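Local coordinates for proline iminopeptidase-related protein (Thermus thermophilus, PDB 2YYS), which is of unknown function but, as a member of the S33 family of alpha/beta hydrolases related to proline iminopeptidases, may act as a peptidase, at residues M1-P9 with Y16-E24; V129-L138 with G204-P212. One frame throughout, in Å; residues are numbered along the deposited sequence.

Contact 1 of 2, residues M1-P9 with Y16-E24; sequences MREEIGYVP and YVEDVGPVE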
loop_
_atom_site.group_PDB
_atom_site.type_symbol
_atom_site.label_atom_id
_atom_site.label_comp_id
_atom_site.label_asym_id
_atom_site.label_seq_id
_atom_site.Cartn_x
_atom_site.Cartn_y
_atom_site.Cartn_z
ATOM N N MET A 1 2.122 12.170 -23.462
ATOM C CA MET A 1 2.311 10.940 -22.632
ATOM C C MET A 1 1.083 10.059 -22.808
ATOM O O MET A 1 -0.054 10.551 -22.802
ATOM C CB MET A 1 2.448 11.327 -21.170
ATOM C CG MET A 1 2.567 10.131 -20.207
ATOM S SD MET A 1 1.815 10.503 -18.617
ATOM C CE MET A 1 3.283 10.880 -17.644
ATOM N N ARG A 2 1.317 8.759 -22.960
ATOM C CA ARG A 2 0.237 7.804 -23.061
ATOM C C ARG A 2 -0.478 7.644 -21.711
ATOM O O ARG A 2 0.144 7.471 -20.675
ATOM C CB ARG A 2 0.782 6.469 -23.550
ATOM C CG ARG A 2 -0.257 5.391 -23.703
ATOM C CD ARG A 2 0.337 4.061 -24.091
ATOM N NE ARG A 2 -0.582 2.993 -23.772
ATOM C CZ ARG A 2 -0.661 2.343 -22.613
ATOM N NH1 ARG A 2 0.151 2.609 -21.594
ATOM N NH2 ARG A 2 -1.578 1.396 -22.487
ATOM N N GLU A 3 -1.802 7.704 -21.754
ATOM C CA GLU A 3 -2.636 7.538 -20.573
ATOM C C GLU A 3 -3.998 6.979 -20.982
ATOM O O GLU A 3 -4.762 7.641 -21.691
ATOM C CB GLU A 3 -2.796 8.877 -19.853
ATOM C CG GLU A 3 -3.646 8.790 -18.594
ATOM C CD GLU A 3 -3.859 10.131 -17.925
ATOM O OE1 GLU A 3 -4.135 11.117 -18.627
ATOM O OE2 GLU A 3 -3.781 10.196 -16.691
ATOM N N GLU A 4 -4.290 5.762 -20.533
ATOM C CA GLU A 4 -5.539 5.070 -20.853
ATOM C C GLU A 4 -6.256 4.780 -19.557
ATOM O O GLU A 4 -5.777 4.001 -18.725
ATOM C CB GLU A 4 -5.286 3.758 -21.606
ATOM C CG GLU A 4 -4.552 3.923 -22.926
ATOM C CD GLU A 4 -5.282 4.839 -23.889
ATOM O OE1 GLU A 4 -6.538 4.777 -23.937
ATOM O OE2 GLU A 4 -4.591 5.632 -24.589
ATOM N N ILE A 5 -7.403 5.433 -19.393
ATOM C CA ILE A 5 -8.209 5.346 -18.201
ATOM C C ILE A 5 -9.543 4.683 -18.568
ATOM O O ILE A 5 -10.198 5.073 -19.534
ATOM C CB ILE A 5 -8.437 6.750 -17.624
ATOM C CG1 ILE A 5 -7.085 7.396 -17.264
ATOM C CG2 ILE A 5 -9.383 6.672 -16.432
ATOM C CD1 ILE A 5 -7.156 8.817 -16.724
ATOM N N GLY A 6 -9.937 3.686 -17.794
ATOM C CA GLY A 6 -11.227 3.045 -17.971
ATOM C C GLY A 6 -11.547 2.044 -16.874
ATOM O O GLY A 6 -10.807 1.892 -15.901
ATOM N N TYR A 7 -12.680 1.378 -17.018
ATOM C CA TYR A 7 -13.032 0.271 -16.158
ATOM C C TYR A 7 -12.608 -0.987 -16.893
ATOM O O TYR A 7 -12.975 -1.188 -18.043
ATOM C CB TYR A 7 -14.545 0.243 -15.903
ATOM C CG TYR A 7 -15.036 1.043 -14.720
ATOM C CD1 TYR A 7 -14.205 1.882 -13.998
ATOM C CD2 TYR A 7 -16.362 0.954 -14.320
ATOM C CE1 TYR A 7 -14.679 2.593 -12.898
ATOM C CE2 TYR A 7 -16.841 1.663 -13.228
ATOM C CZ TYR A 7 -15.999 2.477 -12.521
ATOM O OH TYR A 7 -16.483 3.165 -11.435
ATOM N N VAL A 8 -11.833 -1.823 -16.218
ATOM C CA VAL A 8 -11.385 -3.096 -16.760
ATOM C C VAL A 8 -12.071 -4.230 -15.998
ATOM O O VAL A 8 -11.841 -4.380 -14.799
ATOM C CB VAL A 8 -9.865 -3.238 -16.610
ATOM C CG1 VAL A 8 -9.409 -4.587 -17.099
ATOM C CG2 VAL A 8 -9.147 -2.116 -17.360
ATOM N N PRO A 9 -12.905 -5.021 -16.685
ATOM C CA PRO A 9 -13.481 -6.228 -16.086
ATOM C C PRO A 9 -12.417 -7.256 -15.728
ATOM O O PRO A 9 -11.527 -7.540 -16.526
ATOM C CB PRO A 9 -14.406 -6.782 -17.189
ATOM C CG PRO A 9 -14.658 -5.621 -18.108
ATOM C CD PRO A 9 -13.384 -4.820 -18.069
ATOM N N TYR A 16 -11.302 0.443 -11.667
ATOM C CA TYR A 16 -10.837 1.713 -12.201
ATOM C C TYR A 16 -9.320 1.621 -12.414
ATOM O O TYR A 16 -8.567 1.372 -11.476
ATOM C CB TYR A 16 -11.190 2.867 -11.263
ATOM C CG TYR A 16 -10.635 4.163 -11.752
ATOM C CD1 TYR A 16 -11.322 4.940 -12.690
ATOM C CD2 TYR A 16 -9.405 4.615 -11.290
ATOM C CE1 TYR A 16 -10.782 6.141 -13.143
ATOM C CE2 TYR A 16 -8.863 5.778 -11.742
ATOM C CZ TYR A 16 -9.544 6.551 -12.670
ATOM O OH TYR A 16 -8.949 7.720 -13.111
ATOM N N VAL A 17 -8.887 1.824 -13.656
ATOM C CA VAL A 17 -7.501 1.644 -14.043
ATOM C C VAL A 17 -6.997 2.882 -14.763
ATOM O O VAL A 17 -7.692 3.433 -15.614
ATOM C CB VAL A 17 -7.354 0.404 -14.973
ATOM C CG1 VAL A 17 -5.945 0.269 -15.494
ATOM C CG2 VAL A 17 -7.756 -0.869 -14.228
ATOM N N GLU A 18 -5.797 3.322 -14.394
ATOM C CA GLU A 18 -5.049 4.342 -15.125
ATOM C C GLU A 18 -3.737 3.707 -15.569
ATOM O O GLU A 18 -2.833 3.463 -14.765
ATOM C CB GLU A 18 -4.784 5.572 -14.262
ATOM C CG GLU A 18 -6.037 6.147 -13.609
ATOM C CD GLU A 18 -5.750 7.303 -12.655
ATOM O OE1 GLU A 18 -4.605 7.417 -12.187
ATOM O OE2 GLU A 18 -6.688 8.088 -12.359
ATOM N N ASP A 19 -3.680 3.416 -16.858
ATOM C CA ASP A 19 -2.578 2.754 -17.511
ATOM C C ASP A 19 -1.754 3.837 -18.190
ATOM O O ASP A 19 -2.144 4.383 -19.224
ATOM C CB ASP A 19 -3.178 1.755 -18.505
ATOM C CG ASP A 19 -2.146 0.980 -19.277
ATOM O OD1 ASP A 19 -0.925 1.149 -19.069
ATOM O OD2 ASP A 19 -2.501 0.165 -20.150
ATOM N N VAL A 20 -0.594 4.129 -17.616
ATOM C CA VAL A 20 0.158 5.343 -17.928
ATOM C C VAL A 20 1.583 5.042 -18.372
ATOM O O VAL A 20 2.240 4.191 -17.789
ATOM C CB VAL A 20 0.201 6.231 -16.670
ATOM C CG1 VAL A 20 1.021 7.453 -16.877
ATOM C CG2 VAL A 20 -1.223 6.626 -16.273
ATOM N N GLY A 21 2.074 5.766 -19.375
ATOM C CA GLY A 21 3.438 5.598 -19.854
ATOM C C GLY A 21 3.546 4.692 -21.076
ATOM O O GLY A 21 2.547 4.149 -21.540
ATOM N N PRO A 22 4.761 4.545 -21.611
ATOM C CA PRO A 22 4.977 3.774 -22.845
ATOM C C PRO A 22 4.432 2.352 -22.730
ATOM O O PRO A 22 4.725 1.666 -21.761
ATOM C CB PRO A 22 6.507 3.771 -23.031
ATOM C CG PRO A 22 7.099 4.539 -21.917
ATOM C CD PRO A 22 6.006 5.110 -21.062
ATOM N N VAL A 23 3.642 1.930 -23.707
ATOM C CA VAL A 23 2.954 0.645 -23.648
ATOM C C VAL A 23 3.919 -0.556 -23.616
ATOM O O VAL A 23 3.587 -1.608 -23.085
ATOM C CB VAL A 23 1.934 0.498 -24.819
ATOM C CG1 VAL A 23 2.636 0.290 -26.180
ATOM C CG2 VAL A 23 0.966 -0.619 -24.538
ATOM N N GLU A 24 5.107 -0.376 -24.175
ATOM C CA GLU A 24 6.105 -1.433 -24.247
ATOM C C GLU A 24 7.210 -1.247 -23.196
ATOM O O GLU A 24 8.113 -2.066 -23.100
ATOM C CB GLU A 24 6.660 -1.537 -25.686
ATOM C CG GLU A 24 5.763 -2.402 -26.583
ATOM C CD GLU A 24 5.949 -2.213 -28.099
ATOM O OE1 GLU A 24 6.507 -1.186 -28.556
ATOM O OE2 GLU A 24 5.507 -3.115 -28.852
#
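The guanidinium of R2 is met at its edge by G21 O and the carboxylate of D19, while V23 lies over one face, its CB 3.7 Å from R2 NE. NH1 and NH2 grip D19 end-on: NH2 reaches OD2 at 2.8 Å in a salt bridge and NH1 reaches OD1 at 3.1 Å. Both nitrogens come from above the carboxylate, the two planes standing 76° apart. NH1 also donates to G21 O at 2.8 Å. R2 CG is anti to the backbone N (chi1 -180°) and the chain runs on extended as far as NE, which carries the charge across the neighbouring strand's end. A leucine in place of the arginine would probably leave D19 without this partner and free the G21 carbonyl of its side-chain tie. On the Y16 ring, Y7 CE1 sits at the edge, and I5 CG2 approaches Y16 CE1 to 3.6 Å.

These groups decorate an antiparallel beta hairpin, strands 3-9 and 14-20, at the margin of the alpha/beta hydrolase sheet. E4 with D19 and G6 with V17 are hydrogen-bonded pairs; E3 with V20, I5 with E18 and Y7 with Y16 are non-hydrogen-bonded pairs that share one face. Past the last bridge, G21 N still donates to R2 O at 2.9 Å. The opposite face holds V8 CG2 against V17 CG2 at 3.6 Å, with L88 of helix 78-91 touching both valines.

R54 of strand 54-58 forms a second salt bridge to D19, and R43 bridges E3 and E18 on the other face. D19 is buried, and two arginines would be expected to favour its charged form; the edge strand is thus fastened by ion pairs as well as by backbone bonds.

Contact 2 of 2, residues V129-L138 with G204-P212; sequences VNFPWLAARL and GLWRLDYTP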
loop_
_atom_site.group_PDB
_atom_site.type_symbol
_atom_site.label_atom_id
_atom_site.label_comp_id
_atom_site.label_asym_id
_atom_site.label_seq_id
_atom_site.Cartn_x
_atom_site.Cartn_y
_atom_site.Cartn_z
ATOM N N VAL A 129 2.010 -5.053 7.877
ATOM C CA VAL A 129 1.913 -6.503 7.845
ATOM C C VAL A 129 1.364 -7.126 9.125
ATOM O O VAL A 129 0.867 -8.240 9.095
ATOM C CB VAL A 129 3.275 -7.150 7.543
ATOM C CG1 VAL A 129 3.822 -6.674 6.198
ATOM C CG2 VAL A 129 4.269 -6.868 8.643
ATOM N N ASN A 130 1.491 -6.423 10.244
ATOM C CA ASN A 130 1.107 -6.933 11.546
ATOM C C ASN A 130 0.012 -6.045 12.112
ATOM O O ASN A 130 0.286 -4.992 12.675
ATOM C CB ASN A 130 2.319 -6.982 12.494
ATOM C CG ASN A 130 1.998 -7.690 13.811
ATOM O OD1 ASN A 130 0.842 -7.782 14.198
ATOM N ND2 ASN A 130 3.026 -8.194 14.496
ATOM N N PHE A 131 -1.233 -6.475 11.944
ATOM C CA PHE A 131 -2.375 -5.694 12.397
ATOM C C PHE A 131 -2.566 -5.695 13.914
ATOM O O PHE A 131 -2.927 -4.659 14.462
ATOM C CB PHE A 131 -3.648 -6.099 11.650
ATOM C CG PHE A 131 -3.741 -5.483 10.287
ATOM C CD1 PHE A 131 -4.416 -4.279 10.099
ATOM C CD2 PHE A 131 -3.109 -6.067 9.203
ATOM C CE1 PHE A 131 -4.480 -3.684 8.846
ATOM C CE2 PHE A 131 -3.165 -5.471 7.946
ATOM C CZ PHE A 131 -3.855 -4.278 7.772
ATOM N N PRO A 132 -2.358 -6.815 14.607
ATOM C CA PRO A 132 -2.312 -6.756 16.073
ATOM C C PRO A 132 -1.337 -5.709 16.595
ATOM O O PRO A 132 -1.658 -5.047 17.555
ATOM C CB PRO A 132 -1.882 -8.171 16.479
ATOM C CG PRO A 132 -2.474 -9.033 15.395
ATOM C CD PRO A 132 -2.260 -8.200 14.121
ATOM N N TRP A 133 -0.175 -5.571 15.971
ATOM C CA TRP A 133 0.793 -4.538 16.356
ATOM C C TRP A 133 0.208 -3.136 16.145
ATOM O O TRP A 133 0.306 -2.277 17.016
ATOM C CB TRP A 133 2.099 -4.693 15.558
ATOM C CG TRP A 133 3.113 -3.638 15.856
ATOM C CD1 TRP A 133 3.979 -3.603 16.918
ATOM C CD2 TRP A 133 3.356 -2.442 15.100
ATOM N NE1 TRP A 133 4.749 -2.462 16.864
ATOM C CE2 TRP A 133 4.386 -1.729 15.762
ATOM C CE3 TRP A 133 2.815 -1.902 13.918
ATOM C CZ2 TRP A 133 4.879 -0.510 15.287
ATOM C CZ3 TRP A 133 3.303 -0.686 13.447
ATOM C CH2 TRP A 133 4.330 -0.005 14.133
ATOM N N LEU A 134 -0.409 -2.912 14.988
ATOM C CA LEU A 134 -1.031 -1.622 14.693
ATOM C C LEU A 134 -2.132 -1.287 15.685
ATOM O O LEU A 134 -2.286 -0.129 16.084
ATOM C CB LEU A 134 -1.580 -1.603 13.264
ATOM C CG LEU A 134 -2.229 -0.314 12.746
ATOM C CD1 LEU A 134 -1.337 0.908 12.968
ATOM C CD2 LEU A 134 -2.573 -0.442 11.269
ATOM N N ALA A 135 -2.891 -2.305 16.092
ATOM C CA ALA A 135 -3.977 -2.114 17.052
ATOM C C ALA A 135 -3.421 -1.722 18.427
ATOM O O ALA A 135 -3.966 -0.872 19.107
ATOM C CB ALA A 135 -4.829 -3.377 17.152
ATOM N N ALA A 136 -2.332 -2.356 18.827
ATOM C CA ALA A 136 -1.614 -1.969 20.031
ATOM C C ALA A 136 -1.171 -0.504 19.947
ATOM O O ALA A 136 -1.291 0.218 20.921
ATOM C CB ALA A 136 -0.409 -2.882 20.257
ATOM N N ARG A 137 -0.697 -0.066 18.778
ATOM C CA ARG A 137 -0.251 1.322 18.603
ATOM C C ARG A 137 -1.389 2.332 18.689
ATOM O O ARG A 137 -1.195 3.426 19.204
ATOM C CB ARG A 137 0.495 1.523 17.283
ATOM C CG ARG A 137 1.679 0.605 17.080
ATOM C CD ARG A 137 2.929 0.990 17.830
ATOM N NE ARG A 137 2.869 0.761 19.268
ATOM C CZ ARG A 137 2.851 -0.430 19.862
ATOM N NH1 ARG A 137 2.830 -1.551 19.149
ATOM N NH2 ARG A 137 2.844 -0.498 21.191
ATOM N N LEU A 138 -2.558 1.978 18.162
ATOM C CA LEU A 138 -3.744 2.821 18.263
ATOM C C LEU A 138 -4.173 2.964 19.732
ATOM O O LEU A 138 -4.463 4.063 20.207
ATOM C CB LEU A 138 -4.884 2.231 17.425
ATOM C CG LEU A 138 -4.671 2.367 15.915
ATOM C CD1 LEU A 138 -5.596 1.458 15.153
ATOM C CD2 LEU A 138 -4.877 3.814 15.466
ATOM N N GLY A 204 -11.961 -10.517 9.890
ATOM C CA GLY A 204 -10.871 -10.696 10.844
ATOM C C GLY A 204 -9.526 -10.051 10.496
ATOM O O GLY A 204 -8.470 -10.551 10.909
ATOM N N LEU A 205 -9.552 -8.937 9.765
ATOM C CA LEU A 205 -8.321 -8.281 9.317
ATOM C C LEU A 205 -7.427 -7.855 10.478
ATOM O O LEU A 205 -6.217 -7.963 10.394
ATOM C CB LEU A 205 -8.625 -7.043 8.468
ATOM C CG LEU A 205 -7.391 -6.273 7.943
ATOM C CD1 LEU A 205 -6.631 -7.098 6.928
ATOM C CD2 LEU A 205 -7.790 -4.956 7.326
ATOM N N TRP A 206 -8.027 -7.367 11.548
ATOM C CA TRP A 206 -7.259 -6.932 12.712
ATOM C C TRP A 206 -6.551 -8.046 13.492
ATOM O O TRP A 206 -5.682 -7.757 14.309
ATOM C CB TRP A 206 -8.124 -6.062 13.619
ATOM C CG TRP A 206 -8.328 -4.760 12.978
ATOM C CD1 TRP A 206 -9.378 -4.386 12.197
ATOM C CD2 TRP A 206 -7.420 -3.662 12.981
ATOM N NE1 TRP A 206 -9.195 -3.108 11.731
ATOM C CE2 TRP A 206 -7.995 -2.638 12.196
ATOM C CE3 TRP A 206 -6.174 -3.432 13.571
ATOM C CZ2 TRP A 206 -7.372 -1.402 11.997
ATOM C CZ3 TRP A 206 -5.557 -2.205 13.372
ATOM C CH2 TRP A 206 -6.156 -1.209 12.590
ATOM N N ARG A 207 -6.905 -9.299 13.220
ATOM C CA ARG A 207 -6.158 -10.444 13.747
ATOM C C ARG A 207 -5.000 -10.861 12.841
ATOM O O ARG A 207 -4.188 -11.688 13.228
ATOM C CB ARG A 207 -7.092 -11.642 13.979
ATOM C CG ARG A 207 -8.195 -11.368 14.996
ATOM C CD ARG A 207 -9.009 -12.606 15.387
ATOM N NE ARG A 207 -9.569 -13.292 14.221
ATOM C CZ ARG A 207 -10.776 -13.057 13.677
ATOM N NH1 ARG A 207 -11.596 -12.133 14.168
ATOM N NH2 ARG A 207 -11.167 -13.760 12.619
ATOM N N LEU A 208 -4.920 -10.304 11.637
ATOM C CA LEU A 208 -3.931 -10.767 10.670
ATOM C C LEU A 208 -2.527 -10.286 11.021
ATOM O O LEU A 208 -2.244 -9.091 10.993
ATOM C CB LEU A 208 -4.284 -10.333 9.245
ATOM C CG LEU A 208 -3.213 -10.668 8.195
ATOM C CD1 LEU A 208 -3.004 -12.192 8.060
ATOM C CD2 LEU A 208 -3.573 -10.047 6.856
ATOM N N ASP A 209 -1.660 -11.231 11.353
ATOM C CA ASP A 209 -0.236 -10.980 11.437
ATOM C C ASP A 209 0.475 -11.772 10.350
ATOM O O ASP A 209 0.724 -12.960 10.497
ATOM C CB ASP A 209 0.300 -11.371 12.814
ATOM C CG ASP A 209 1.783 -11.124 12.951
ATOM O OD1 ASP A 209 2.346 -10.367 12.130
ATOM O OD2 ASP A 209 2.466 -11.643 13.857
ATOM N N TYR A 210 0.811 -11.088 9.260
ATOM C CA TYR A 210 1.512 -11.681 8.129
ATOM C C TYR A 210 3.002 -11.977 8.398
ATOM O O TYR A 210 3.672 -12.630 7.584
ATOM C CB TYR A 210 1.367 -10.750 6.904
ATOM C CG TYR A 210 1.767 -11.382 5.601
ATOM C CD1 TYR A 210 0.977 -12.364 5.015
ATOM C CD2 TYR A 210 2.954 -11.031 4.968
ATOM C CE1 TYR A 210 1.344 -12.969 3.813
ATOM C CE2 TYR A 210 3.337 -11.634 3.779
ATOM C CZ TYR A 210 2.523 -12.599 3.202
ATOM O OH TYR A 210 2.893 -13.198 2.020
ATOM N N THR A 211 3.526 -11.491 9.525
ATOM C CA THR A 211 4.950 -11.633 9.852
ATOM C C THR A 211 5.571 -13.014 9.598
ATOM O O THR A 211 6.652 -13.081 9.008
ATOM C CB THR A 211 5.220 -11.247 11.313
ATOM O OG1 THR A 211 4.746 -9.923 11.570
ATOM C CG2 THR A 211 6.713 -11.175 11.593
ATOM N N PRO A 212 4.947 -14.104 10.047
ATOM C CA PRO A 212 5.579 -15.433 9.908
ATOM C C PRO A 212 5.788 -15.877 8.459
ATOM O O PRO A 212 6.607 -16.748 8.208
ATOM C CB PRO A 212 4.601 -16.389 10.620
ATOM C CG PRO A 212 3.692 -15.528 11.417
ATOM C CD PRO A 212 3.630 -14.199 10.700
#
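The N-terminal turn of helix 131-141 packs against the loop that follows helix 195-202, and F131 and W206 have the largest shares of the buried surface. They form a T-shaped (edge-to-face) pair: the edge of F131 points at the six-membered ring of W206, centroids 5.4 Å apart and planes at 88°. F131 CG lies beside the backbone N (chi1 -80°), which presents one ring face to L205, whose CG stands 4.0 Å from the ring centroid in a CH-pi contact. The W206 indole lies alongside the helix, its benzo rim meeting successive turns: A135 CB is 3.8 Å from CE3, the L134 side chain comes up to CZ3 at the ring edge, and L138 CD1 is 3.7 Å from CH2.

In the alpha/beta hydrolase fold this helix opens the mainly helical insertion between strands 119-125 and 221-226, and the loop leads back from it to the sheet; the contact therefore joins the two ends of that insertion. Helices 150-160 and 163-171, through L154 and F167, also touch W206.

Two backbone bonds tie the loop to the start of the helix: F131 N donates to L208 O at 3.0 Å and Y210 N to V129 O at 2.9 Å, on either side of the single bridge between N130 and D209. There the N130 amide and D209 carboxylate stack, planes 18° apart. N130 is the N-cap, its OD1 accepting from W133 N at 3.0 Å with the donor above the amide plane. D209 OD1 accepts from T211 N at 3.1 Å, making an Asx turn, and also accepts, on its syn lone pair, from T211 OG1. Y235 hydrogen-bonds through its hydroxyl to both N130 ND2 and T211 OG1.

The two contacts share no helix or strand and lie on opposite sides of the chain's centre, their centres about 34 Å apart. Contact 1 is local, closing a hairpin at one margin of the sheet; contact 2 joins segments separated by 65 residues, at the two ends of the helical insertion. Both are partly buried, but contact 2 is more core-like, with eight of its touching residues buried and one exposed, against five and six in contact 1. Contact 1 relies on strand pairing and a salt bridge. In contact 2 no ion pair crosses: aromatic and aliphatic packing dominates, beside just two backbone bonds, and its polar side chains largely fix local turns.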